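Local coordinates for protein CELL division inhibitor (Pyrococcus furiosus, PDB 1G3Q) that binds ADP and magnesium and, as a MinD-type P-loop ATPase, probably hydrolyses ATP in the control of cell division, at residues 24-38 against 76-88. Residues are numbered along the deposited sequence; the frame is centred on the assembly and turned at random.
Sequences SVALGDRGRKVLAVD and TQFDNVYVLPGAV
Val-81 packs against helix 24-29, its CG2 3.4 Å from Ser-24 O. This is the tight part of the contact. Gly-28 lets the helix come close, since a CB there would collide with Val-81 CG2 and Asp-79 O. Val-25 lays CG2 over one face of the Phe-78 ring, 4.1 Å from its centroid, a CH-pi contact. Strands 34-38 and 81-84 run parallel and share five backbone hydrogen bonds, from Val-34 N to Asn-80 O through Asp-38 N to Leu-84 O. Leu-35 CD1 rests on Tyr-82 CB and Leu-84 CB.

At the helix end, Asn-80 ND2 gives a nearly straight bond to Gly-28 O (2.9 Å, 173°), with the acceptor in the amide plane. Its CG stands anti to the carbonyl carbon (chi1 -52°), which turns the amide toward the helix. Gly-28 O also accepts from Gly-31 N, within the Schellman motif. With an alanine here, Gly-28 O would probably lose its side-chain donor, and the type II turn Phe-78 to Val-81 would be held less firmly.

Val-25, Gly-28 and Val-81 are buried; Lys-33 and Tyr-82 are partly exposed and meet obliquely, without a side-chain hydrogen bond. Lys-33 NZ bonds to Lys-111 O.

Asp-38 lies near the magnesium site, with OD1 bonded to Asp-40 N. In this P-loop NTPase fold, helix 16-29 follows the P-loop and leads into strand 34-38, which hydrogen-bonds to parallel strands 81-84 and 114-118. Helices 213-216 and 221-235 pack against the helix's C-terminal end.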
loop_
_atom_site.group_PDB
_atom_site.type_symbol
_atom_site.label_atom_id
_atom_site.label_comp_id
_atom_site.label_asym_id
_atom_site.label_seq_id
_atom_site.Cartn_x
_atom_site.Cartn_y
_atom_site.Cartn_z
ATOM N N SER A 24 -3.318 4.140 5.732
ATOM C CA SER A 24 -4.262 3.385 6.551
ATOM C C SER A 24 -4.563 4.114 7.856
ATOM O O SER A 24 -5.728 4.289 8.233
ATOM C CB SER A 24 -3.705 1.997 6.888
ATOM O OG SER A 24 -3.654 1.161 5.749
ATOM N N VAL A 25 -3.506 4.525 8.552
ATOM C CA VAL A 25 -3.657 5.215 9.824
ATOM C C VAL A 25 -4.321 6.581 9.645
ATOM O O VAL A 25 -5.171 6.969 10.449
ATOM C CB VAL A 25 -2.289 5.384 10.534
ATOM C CG1 VAL A 25 -2.475 6.108 11.862
ATOM C CG2 VAL A 25 -1.658 4.010 10.784
ATOM N N ALA A 26 -3.936 7.304 8.597
ATOM C CA ALA A 26 -4.523 8.613 8.328
ATOM C C ALA A 26 -6.030 8.472 8.098
ATOM O O ALA A 26 -6.827 9.213 8.677
ATOM C CB ALA A 26 -3.859 9.251 7.109
ATOM N N LEU A 27 -6.422 7.520 7.255
ATOM C CA LEU A 27 -7.839 7.297 6.976
ATOM C C LEU A 27 -8.571 6.806 8.223
ATOM O O LEU A 27 -9.709 7.213 8.493
ATOM C CB LEU A 27 -8.005 6.283 5.838
ATOM C CG LEU A 27 -7.642 6.751 4.424
ATOM C CD1 LEU A 27 -7.642 5.559 3.478
ATOM C CD2 LEU A 27 -8.646 7.809 3.953
ATOM N N GLY A 28 -7.923 5.925 8.979
ATOM C CA GLY A 28 -8.539 5.416 10.186
ATOM C C GLY A 28 -8.782 6.546 11.168
ATOM O O GLY A 28 -9.786 6.567 11.881
ATOM N N ASP A 29 -7.858 7.499 11.195
ATOM C CA ASP A 29 -7.964 8.634 12.097
ATOM C C ASP A 29 -9.093 9.570 11.676
ATOM O O ASP A 29 -9.568 10.371 12.476
ATOM C CB ASP A 29 -6.631 9.386 12.144
ATOM C CG ASP A 29 -6.544 10.346 13.315
ATOM O OD1 ASP A 29 -6.997 9.980 14.423
ATOM O OD2 ASP A 29 -6.009 11.462 13.138
ATOM N N ARG A 30 -9.523 9.466 10.422
ATOM C CA ARG A 30 -10.606 10.306 9.918
ATOM C C ARG A 30 -11.942 9.608 10.150
ATOM O O ARG A 30 -12.994 10.110 9.753
ATOM C CB ARG A 30 -10.408 10.592 8.425
ATOM C CG ARG A 30 -9.150 11.392 8.116
ATOM C CD ARG A 30 -8.873 11.444 6.624
ATOM N NE ARG A 30 -9.878 12.212 5.897
ATOM C CZ ARG A 30 -9.957 13.540 5.900
ATOM N NH1 ARG A 30 -9.085 14.258 6.592
ATOM N NH2 ARG A 30 -10.914 14.149 5.213
ATOM N N GLY A 31 -11.891 8.444 10.793
ATOM C CA GLY A 31 -13.105 7.705 11.086
ATOM C C GLY A 31 -13.479 6.600 10.110
ATOM O O GLY A 31 -14.534 5.991 10.258
ATOM N N ARG A 32 -12.631 6.332 9.122
ATOM C CA ARG A 32 -12.920 5.286 8.144
ATOM C C ARG A 32 -12.371 3.942 8.621
ATOM O O ARG A 32 -11.277 3.882 9.183
ATOM C CB ARG A 32 -12.295 5.638 6.789
ATOM C CG ARG A 32 -12.545 7.072 6.337
ATOM C CD ARG A 32 -14.033 7.380 6.199
ATOM N NE ARG A 32 -14.267 8.806 5.978
ATOM C CZ ARG A 32 -15.457 9.343 5.726
ATOM N NH1 ARG A 32 -15.570 10.654 5.541
ATOM N NH2 ARG A 32 -16.536 8.572 5.649
ATOM N N LYS A 33 -13.129 2.872 8.397
ATOM C CA LYS A 33 -12.698 1.535 8.803
ATOM C C LYS A 33 -11.785 0.986 7.714
ATOM O O LYS A 33 -12.215 0.775 6.577
ATOM C CB LYS A 33 -13.907 0.618 9.001
ATOM C CG LYS A 33 -13.564 -0.737 9.605
ATOM C CD LYS A 33 -14.814 -1.582 9.817
ATOM C CE LYS A 33 -14.469 -2.977 10.313
ATOM N NZ LYS A 33 -15.681 -3.848 10.409
ATOM N N VAL A 34 -10.529 0.745 8.073
ATOM C CA VAL A 34 -9.528 0.280 7.117
ATOM C C VAL A 34 -8.929 -1.102 7.365
ATOM O O VAL A 34 -8.703 -1.503 8.505
ATOM C CB VAL A 34 -8.344 1.269 7.069
ATOM C CG1 VAL A 34 -7.366 0.864 5.981
ATOM C CG2 VAL A 34 -8.849 2.691 6.856
ATOM N N LEU A 35 -8.673 -1.821 6.276
ATOM C CA LEU A 35 -8.020 -3.124 6.345
ATOM C C LEU A 35 -6.751 -2.987 5.512
ATOM O O LEU A 35 -6.816 -2.773 4.297
ATOM C CB LEU A 35 -8.878 -4.246 5.752
ATOM C CG LEU A 35 -8.116 -5.585 5.731
ATOM C CD1 LEU A 35 -7.826 -6.036 7.166
ATOM C CD2 LEU A 35 -8.913 -6.650 4.992
ATOM N N ALA A 36 -5.601 -3.077 6.168
ATOM C CA ALA A 36 -4.322 -2.988 5.473
ATOM C C ALA A 36 -3.932 -4.426 5.144
ATOM O O ALA A 36 -3.760 -5.248 6.041
ATOM C CB ALA A 36 -3.276 -2.339 6.377
ATOM N N VAL A 37 -3.801 -4.725 3.856
ATOM C CA VAL A 37 -3.470 -6.072 3.413
ATOM C C VAL A 37 -2.030 -6.197 2.916
ATOM O O VAL A 37 -1.588 -5.425 2.069
ATOM C CB VAL A 37 -4.424 -6.514 2.276
ATOM C CG1 VAL A 37 -4.075 -7.919 1.806
ATOM C CG2 VAL A 37 -5.875 -6.462 2.763
ATOM N N ASP A 38 -1.300 -7.172 3.448
ATOM C CA ASP A 38 0.074 -7.380 3.014
ATOM C C ASP A 38 0.089 -8.369 1.858
ATOM O O ASP A 38 0.167 -9.581 2.065
ATOM C CB ASP A 38 0.944 -7.928 4.148
ATOM C CG ASP A 38 2.423 -7.870 3.810
ATOM O OD1 ASP A 38 2.749 -7.738 2.608
ATOM O OD2 ASP A 38 3.260 -7.955 4.732
ATOM N N THR A 76 -5.069 -3.449 15.363
ATOM C CA THR A 76 -3.781 -2.773 15.427
ATOM C C THR A 76 -4.012 -1.765 16.548
ATOM O O THR A 76 -5.141 -1.613 17.016
ATOM C CB THR A 76 -3.427 -2.002 14.139
ATOM O OG1 THR A 76 -4.275 -0.854 14.022
ATOM C CG2 THR A 76 -3.591 -2.895 12.916
ATOM N N GLN A 77 -2.961 -1.081 16.978
ATOM C CA GLN A 77 -3.098 -0.101 18.048
ATOM C C GLN A 77 -3.738 1.188 17.533
ATOM O O GLN A 77 -3.921 2.139 18.285
ATOM C CB GLN A 77 -1.724 0.216 18.632
ATOM C CG GLN A 77 -0.837 1.011 17.690
ATOM C CD GLN A 77 0.624 0.935 18.070
ATOM O OE1 GLN A 77 1.291 -0.073 17.821
ATOM N NE2 GLN A 77 1.129 1.994 18.687
ATOM N N PHE A 78 -4.086 1.212 16.251
ATOM C CA PHE A 78 -4.672 2.401 15.648
ATOM C C PHE A 78 -6.178 2.298 15.455
ATOM O O PHE A 78 -6.700 1.260 15.026
ATOM C CB PHE A 78 -3.977 2.677 14.313
ATOM C CG PHE A 78 -2.480 2.674 14.419
ATOM C CD1 PHE A 78 -1.813 3.723 15.038
ATOM C CD2 PHE A 78 -1.742 1.583 13.976
ATOM C CE1 PHE A 78 -0.435 3.687 15.219
ATOM C CE2 PHE A 78 -0.360 1.534 14.154
ATOM C CZ PHE A 78 0.293 2.585 14.776
ATOM N N ASP A 79 -6.868 3.387 15.787
ATOM C CA ASP A 79 -8.318 3.449 15.665
ATOM C C ASP A 79 -8.797 3.155 14.260
ATOM O O ASP A 79 -8.347 3.783 13.300
ATOM C CB ASP A 79 -8.844 4.836 16.057
ATOM C CG ASP A 79 -8.767 5.094 17.543
ATOM O OD1 ASP A 79 -8.468 4.149 18.301
ATOM O OD2 ASP A 79 -9.020 6.244 17.951
ATOM N N ASN A 80 -9.713 2.198 14.158
ATOM C CA ASN A 80 -10.324 1.815 12.890
ATOM C C ASN A 80 -9.388 1.163 11.877
ATOM O O ASN A 80 -9.733 1.035 10.701
ATOM C CB ASN A 80 -10.991 3.040 12.256
ATOM C CG ASN A 80 -11.942 3.741 13.211
ATOM O OD1 ASN A 80 -12.831 3.115 13.788
ATOM N ND2 ASN A 80 -11.756 5.048 13.384
ATOM N N VAL A 81 -8.215 0.737 12.326
ATOM C CA VAL A 81 -7.266 0.103 11.419
ATOM C C VAL A 81 -7.027 -1.361 11.767
ATOM O O VAL A 81 -6.643 -1.699 12.887
ATOM C CB VAL A 81 -5.913 0.844 11.418
ATOM C CG1 VAL A 81 -4.938 0.155 10.467
ATOM C CG2 VAL A 81 -6.120 2.290 10.998
ATOM N N TYR A 82 -7.267 -2.231 10.795
ATOM C CA TYR A 82 -7.058 -3.653 10.992
ATOM C C TYR A 82 -6.034 -4.120 9.971
ATOM O O TYR A 82 -5.782 -3.434 8.978
ATOM C CB TYR A 82 -8.379 -4.403 10.828
ATOM C CG TYR A 82 -9.437 -3.890 11.776
ATOM C CD1 TYR A 82 -10.129 -2.712 11.503
ATOM C CD2 TYR A 82 -9.699 -4.547 12.978
ATOM C CE1 TYR A 82 -11.057 -2.194 12.406
ATOM C CE2 TYR A 82 -10.621 -4.039 13.890
ATOM C CZ TYR A 82 -11.294 -2.862 13.596
ATOM O OH TYR A 82 -12.190 -2.348 14.500
ATOM N N VAL A 83 -5.431 -5.274 10.216
ATOM C CA VAL A 83 -4.430 -5.777 9.292
ATOM C C VAL A 83 -4.606 -7.256 8.971
ATOM O O VAL A 83 -5.056 -8.048 9.807
ATOM C CB VAL A 83 -2.998 -5.520 9.848
ATOM C CG1 VAL A 83 -2.819 -6.235 11.177
ATOM C CG2 VAL A 83 -1.931 -5.976 8.838
ATOM N N LEU A 84 -4.296 -7.593 7.722
ATOM C CA LEU A 84 -4.329 -8.962 7.207
ATOM C C LEU A 84 -2.841 -9.136 6.918
ATOM O O LEU A 84 -2.362 -8.804 5.836
ATOM C CB LEU A 84 -5.153 -9.028 5.911
ATOM C CG LEU A 84 -5.182 -10.353 5.136
ATOM C CD1 LEU A 84 -5.402 -11.501 6.087
ATOM C CD2 LEU A 84 -6.283 -10.314 4.077
ATOM N N PRO A 85 -2.088 -9.637 7.908
ATOM C CA PRO A 85 -0.641 -9.855 7.833
ATOM C C PRO A 85 -0.137 -10.994 6.966
ATOM O O PRO A 85 -0.857 -11.935 6.672
ATOM C CB PRO A 85 -0.263 -10.053 9.294
ATOM C CG PRO A 85 -1.423 -10.887 9.787
ATOM C CD PRO A 85 -2.632 -10.187 9.167
ATOM N N GLY A 86 1.124 -10.888 6.567
ATOM C CA GLY A 86 1.742 -11.926 5.768
ATOM C C GLY A 86 2.784 -12.631 6.620
ATOM O O GLY A 86 3.333 -12.034 7.547
ATOM N N ALA A 87 3.044 -13.900 6.330
ATOM C CA ALA A 87 4.043 -14.653 7.078
ATOM C C ALA A 87 5.400 -14.311 6.478
ATOM O O ALA A 87 5.478 -13.887 5.323
ATOM C CB ALA A 87 3.775 -16.159 6.959
ATOM N N VAL A 88 6.467 -14.481 7.255
ATOM C CA VAL A 88 7.804 -14.184 6.755
ATOM C C VAL A 88 8.596 -15.435 6.370
ATOM O O VAL A 88 9.483 -15.366 5.518
ATOM C CB VAL A 88 8.644 -13.392 7.791
ATOM C CG1 VAL A 88 7.983 -12.046 8.095
ATOM C CG2 VAL A 88 8.799 -14.207 9.062
HETATM O O HOH W 1 -5.777 5.526 13.079
HETATM O O HOH W 2 2.789 -8.448 7.181
#